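Local structure of hypothetical protein DR_0824 (2IMR) at residues A[284-289]-A[313-318]; A[129-134]-A[159-164]. The protein catalyses the zinc-dependent deamination of aminodeoxyfutalosine to futalosine, a step in menaquinone biosynthesis, and deaminates adenosine and several related nucleosides to a lesser extent. One frame throughout, in Å; residues are numbered along the deposited sequence.

Interaction 1: A[284-289]-A[313-318]; sequences TPVRYL and ARVARA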
# COMPACT_ATOMS: atom_id res chain seq x y z
N THR A 284 -0.00 6.87 -21.56
CA THR A 284 -0.65 6.31 -20.38
C THR A 284 0.02 7.00 -19.20
O THR A 284 1.15 7.50 -19.31
CB THR A 284 -0.41 4.80 -20.21
OG1 THR A 284 0.93 4.59 -19.75
CG2 THR A 284 -0.64 4.05 -21.52
N PRO A 285 -0.65 7.03 -18.04
CA PRO A 285 -0.01 7.69 -16.91
C PRO A 285 1.34 7.05 -16.56
O PRO A 285 2.26 7.74 -16.11
CB PRO A 285 -1.04 7.54 -15.78
CG PRO A 285 -1.84 6.32 -16.20
CD PRO A 285 -1.98 6.51 -17.68
N VAL A 286 1.47 5.75 -16.78
CA VAL A 286 2.73 5.08 -16.47
C VAL A 286 3.83 5.49 -17.45
O VAL A 286 4.96 5.78 -17.05
CB VAL A 286 2.56 3.54 -16.49
CG1 VAL A 286 3.88 2.86 -16.16
CG2 VAL A 286 1.48 3.13 -15.48
N ARG A 287 3.50 5.52 -18.74
CA ARG A 287 4.48 5.92 -19.74
C ARG A 287 4.89 7.36 -19.46
O ARG A 287 6.05 7.73 -19.56
CB ARG A 287 3.91 5.80 -21.15
CG ARG A 287 4.94 6.08 -22.23
CD ARG A 287 4.33 6.12 -23.62
NE ARG A 287 5.26 6.73 -24.55
CZ ARG A 287 4.91 7.44 -25.61
NH1 ARG A 287 3.63 7.64 -25.89
NH2 ARG A 287 5.84 7.99 -26.39
N TYR A 288 3.91 8.18 -19.10
CA TYR A 288 4.16 9.58 -18.76
C TYR A 288 5.24 9.69 -17.68
O TYR A 288 6.23 10.40 -17.85
CB TYR A 288 2.87 10.24 -18.28
CG TYR A 288 3.08 11.49 -17.45
CD1 TYR A 288 3.73 12.60 -17.99
CD2 TYR A 288 2.64 11.55 -16.12
CE1 TYR A 288 3.93 13.75 -17.23
CE2 TYR A 288 2.84 12.69 -15.35
CZ TYR A 288 3.49 13.79 -15.91
OH TYR A 288 3.69 14.92 -15.16
N LEU A 289 5.04 8.98 -16.57
CA LEU A 289 6.01 9.02 -15.47
C LEU A 289 7.37 8.46 -15.86
O LEU A 289 8.41 8.95 -15.45
CB LEU A 289 5.49 8.24 -14.26
CG LEU A 289 4.28 8.83 -13.54
CD1 LEU A 289 3.81 7.87 -12.44
CD2 LEU A 289 4.66 10.19 -12.95
N ALA A 313 5.75 -3.64 -18.33
CA ALA A 313 7.15 -3.83 -18.71
C ALA A 313 8.00 -2.66 -18.21
O ALA A 313 9.11 -2.85 -17.73
CB ALA A 313 7.27 -3.97 -20.23
N ARG A 314 7.46 -1.44 -18.31
CA ARG A 314 8.19 -0.26 -17.86
C ARG A 314 8.40 -0.29 -16.35
O ARG A 314 9.46 0.07 -15.84
CB ARG A 314 7.43 1.02 -18.25
CG ARG A 314 7.33 1.27 -19.75
CD ARG A 314 6.46 2.48 -20.06
NE ARG A 314 6.39 2.78 -21.49
CZ ARG A 314 7.32 3.44 -22.18
NH1 ARG A 314 8.41 3.88 -21.58
NH2 ARG A 314 7.16 3.65 -23.48
N VAL A 315 7.37 -0.73 -15.62
CA VAL A 315 7.44 -0.83 -14.17
C VAL A 315 8.49 -1.86 -13.75
O VAL A 315 9.29 -1.62 -12.84
CB VAL A 315 6.06 -1.23 -13.58
CG1 VAL A 315 6.19 -1.53 -12.09
CG2 VAL A 315 5.07 -0.10 -13.81
N ALA A 316 8.48 -3.00 -14.42
CA ALA A 316 9.43 -4.07 -14.13
C ALA A 316 10.87 -3.61 -14.37
O ALA A 316 11.76 -3.87 -13.56
CB ALA A 316 9.11 -5.28 -14.99
N ARG A 317 11.09 -2.93 -15.49
CA ARG A 317 12.41 -2.43 -15.85
C ARG A 317 12.96 -1.45 -14.82
O ARG A 317 14.14 -1.49 -14.47
CB ARG A 317 12.36 -1.74 -17.22
CG ARG A 317 13.64 -1.01 -17.61
CD ARG A 317 13.57 -0.46 -19.03
NE ARG A 317 12.47 0.49 -19.22
CZ ARG A 317 12.24 1.13 -20.36
NH1 ARG A 317 13.03 0.92 -21.40
NH2 ARG A 317 11.23 1.98 -20.46
N ALA A 318 12.08 -0.58 -14.32
CA ALA A 318 12.47 0.42 -13.33
C ALA A 318 12.72 -0.17 -11.94
O ALA A 318 13.40 0.44 -11.12
CB ALA A 318 11.40 1.51 -13.26
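Arg-314 lays one face of its guanidinium against the aliphatic stem of Arg-287, whose CG sits 3.4 Å above the guanidinium plane and offset toward its rim. The closest approach is Arg-287 CG to Arg-314 NH2, 3.5 Å, and Arg-314 CZ is 3.6 Å from the same CG. The two planar groups are not stacked: their planes are 34° apart, and Arg-314 NH2 comes to 3.8 Å from Arg-287 NE. Acids offset this gathering of positive charge. Arg-314 forms salt bridges to Asp-290 through NH1 and to Asp-310 through NE, while Arg-287 pairs NE with Glu-291 and NH1 with Asp-282. Arg-287 runs out extended, its CG opposite the backbone N about the first torsion (chi1 -175°), which holds CG over that face. Both helices belong to the amidohydrolase TIM-barrel: helix 285-292 comes before strand 300-303 and helix 309-318 follows it, so the contact joins consecutive helices of the outer layer. A leucine in place of Arg-314 would probably take from Asp-310 its salt-bridge partner, leave Asp-290 to Arg-317 and strip the Arg-287 stem of its flat cover. Deeper in, Val-286 CG1 meets Val-315 CG2 at 4.0 Å, the two side chains crossing at about a right angle, and both valines also touch Met-304. Thr-284 N-caps the first helix, its OG1 accepting from Arg-287 N at 2.9 Å, nearly straight (N-H...O 171°).

Interaction 2: A[129-134]-A[159-164]; sequences RGVAAA and MDALLA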
# COMPACT_ATOMS: atom_id res chain seq x y z
N ARG A 129 -10.49 13.09 9.46
CA ARG A 129 -9.86 14.40 9.46
C ARG A 129 -9.19 14.66 10.79
O ARG A 129 -9.78 14.38 11.84
CB ARG A 129 -10.91 15.50 9.25
CG ARG A 129 -11.83 15.32 8.06
CD ARG A 129 -11.25 15.92 6.80
NE ARG A 129 -12.23 15.87 5.72
CZ ARG A 129 -12.53 14.77 5.03
NH1 ARG A 129 -11.90 13.63 5.28
NH2 ARG A 129 -13.48 14.81 4.10
N GLY A 130 -7.97 15.17 10.76
CA GLY A 130 -7.28 15.52 11.99
C GLY A 130 -6.61 14.48 12.86
O GLY A 130 -6.71 13.27 12.64
N VAL A 131 -5.94 15.01 13.88
CA VAL A 131 -5.17 14.23 14.85
C VAL A 131 -5.92 13.15 15.62
O VAL A 131 -5.47 12.01 15.69
CB VAL A 131 -4.49 15.19 15.85
CG1 VAL A 131 -3.69 14.40 16.86
CG2 VAL A 131 -3.61 16.18 15.11
N ALA A 132 -7.06 13.52 16.22
CA ALA A 132 -7.84 12.56 17.00
C ALA A 132 -8.18 11.31 16.20
O ALA A 132 -7.94 10.19 16.65
CB ALA A 132 -9.12 13.22 17.49
N ALA A 133 -8.74 11.50 15.01
CA ALA A 133 -9.11 10.38 14.15
C ALA A 133 -7.89 9.57 13.71
O ALA A 133 -7.96 8.35 13.58
CB ALA A 133 -9.87 10.89 12.93
N ALA A 134 -6.78 10.25 13.48
CA ALA A 134 -5.55 9.58 13.05
C ALA A 134 -5.00 8.71 14.18
O ALA A 134 -4.59 7.57 13.96
CB ALA A 134 -4.51 10.61 12.63
N MET A 159 1.13 14.50 11.05
CA MET A 159 2.48 13.97 10.92
C MET A 159 3.21 14.16 12.25
O MET A 159 3.91 13.26 12.72
CB MET A 159 3.26 14.68 9.81
CG MET A 159 4.68 14.13 9.61
SD MET A 159 4.72 12.42 8.98
CE MET A 159 4.66 12.71 7.19
N ASP A 160 3.06 15.34 12.85
CA ASP A 160 3.71 15.61 14.13
C ASP A 160 3.32 14.54 15.16
O ASP A 160 4.18 13.99 15.86
CB ASP A 160 3.30 16.98 14.69
CG ASP A 160 3.87 18.14 13.89
OD1 ASP A 160 4.95 17.99 13.29
OD2 ASP A 160 3.23 19.22 13.88
N ALA A 161 2.03 14.24 15.23
CA ALA A 161 1.52 13.25 16.18
C ALA A 161 1.96 11.81 15.88
O ALA A 161 2.42 11.10 16.77
CB ALA A 161 0.00 13.32 16.23
N LEU A 162 1.80 11.38 14.63
CA LEU A 162 2.16 10.01 14.27
C LEU A 162 3.65 9.73 14.35
O LEU A 162 4.08 8.64 14.74
CB LEU A 162 1.65 9.69 12.86
CG LEU A 162 0.13 9.81 12.69
CD1 LEU A 162 -0.27 9.40 11.28
CD2 LEU A 162 -0.58 8.91 13.71
N LEU A 163 4.45 10.73 13.99
CA LEU A 163 5.89 10.58 14.03
C LEU A 163 6.34 10.28 15.46
O LEU A 163 7.38 9.65 15.67
CB LEU A 163 6.53 11.87 13.50
CG LEU A 163 7.84 11.80 12.72
CD1 LEU A 163 7.82 10.64 11.72
CD2 LEU A 163 8.03 13.13 11.99
N ALA A 164 5.54 10.69 16.44
CA ALA A 164 5.87 10.47 17.85
C ALA A 164 5.29 9.18 18.43
O ALA A 164 5.49 8.88 19.61
CB ALA A 164 5.40 11.67 18.67
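Val-131 and Ala-161 mark the nearest approach of the two backbones, with their CA atoms 6.9 Å apart; one turn further along the first helix, Ala-134 CA lies 7.8 Å from Leu-162 CA. Segment 129-134 covers the beginning of helix 130-143, whereas 159-164 is the closing part of helix 156-163, so the start of one helix lies beside the end of the other. Gly-130 leads into the first with a positive phi (79°) and psi near 175°, a conformation in which a side chain would run into the carbonyl O of Arg-129. No hydrogen bond passes between the segments, and each helix keeps its own backbone bonding, as in Ala-134 N to Gly-130 O, 3.1 Å.

The side-chain contact is small and apolar. CG1 of Val-131 reaches CB of Ala-161 at 3.9 Å, methyl against methyl; that branch is anti to the backbone N (chi1 -180°), which carries it across to the alanine. Beside this pair, Leu-162 brings CD2 to 4.2 Å from Ala-134 O and 4.4 Å from Ala-134 CB. Its CA–CB bond does not aim straight at the first helix, but its branched end comes nearer, CD2 being the methyl that makes the contact. At the Val-131 end two small side chains meet, and at the other Leu-162 spans the distance to Ala-134.

Helix 130-143 precedes strand 149-153 and helix 156-163 follows it, making them successive helices of the outer layer of the amidohydrolase TIM-barrel. Val-131 also touches Glu-157, and Ala-134 touches Val-158, both earlier on the second helix, while Leu-162 packs inward on Asp-151 of strand 149-153 and Leu-172 of strand 170-176.

Interactions 1 and 2 share no helix or strand and lie on opposite sides of the chain's centre, with their own centres 33 Å apart and nearest atoms about 20 Å apart. Each joins two helices that flank one barrel strand, 300-303 in interaction 1 and 149-153 in interaction 2. Both are partly buried, and each has one buried pair and one partly exposed pair. Their chemistry diverges at the outer side: 284-289 with 313-318 uses arginines balanced by surrounding acids, whereas 129-134 with 159-164 uses aliphatic side chains alone, with one methyl also against a backbone carbonyl. Valines form the inner part of the first contact; in the second, leucine and alanine take the buried places and valine moves outward.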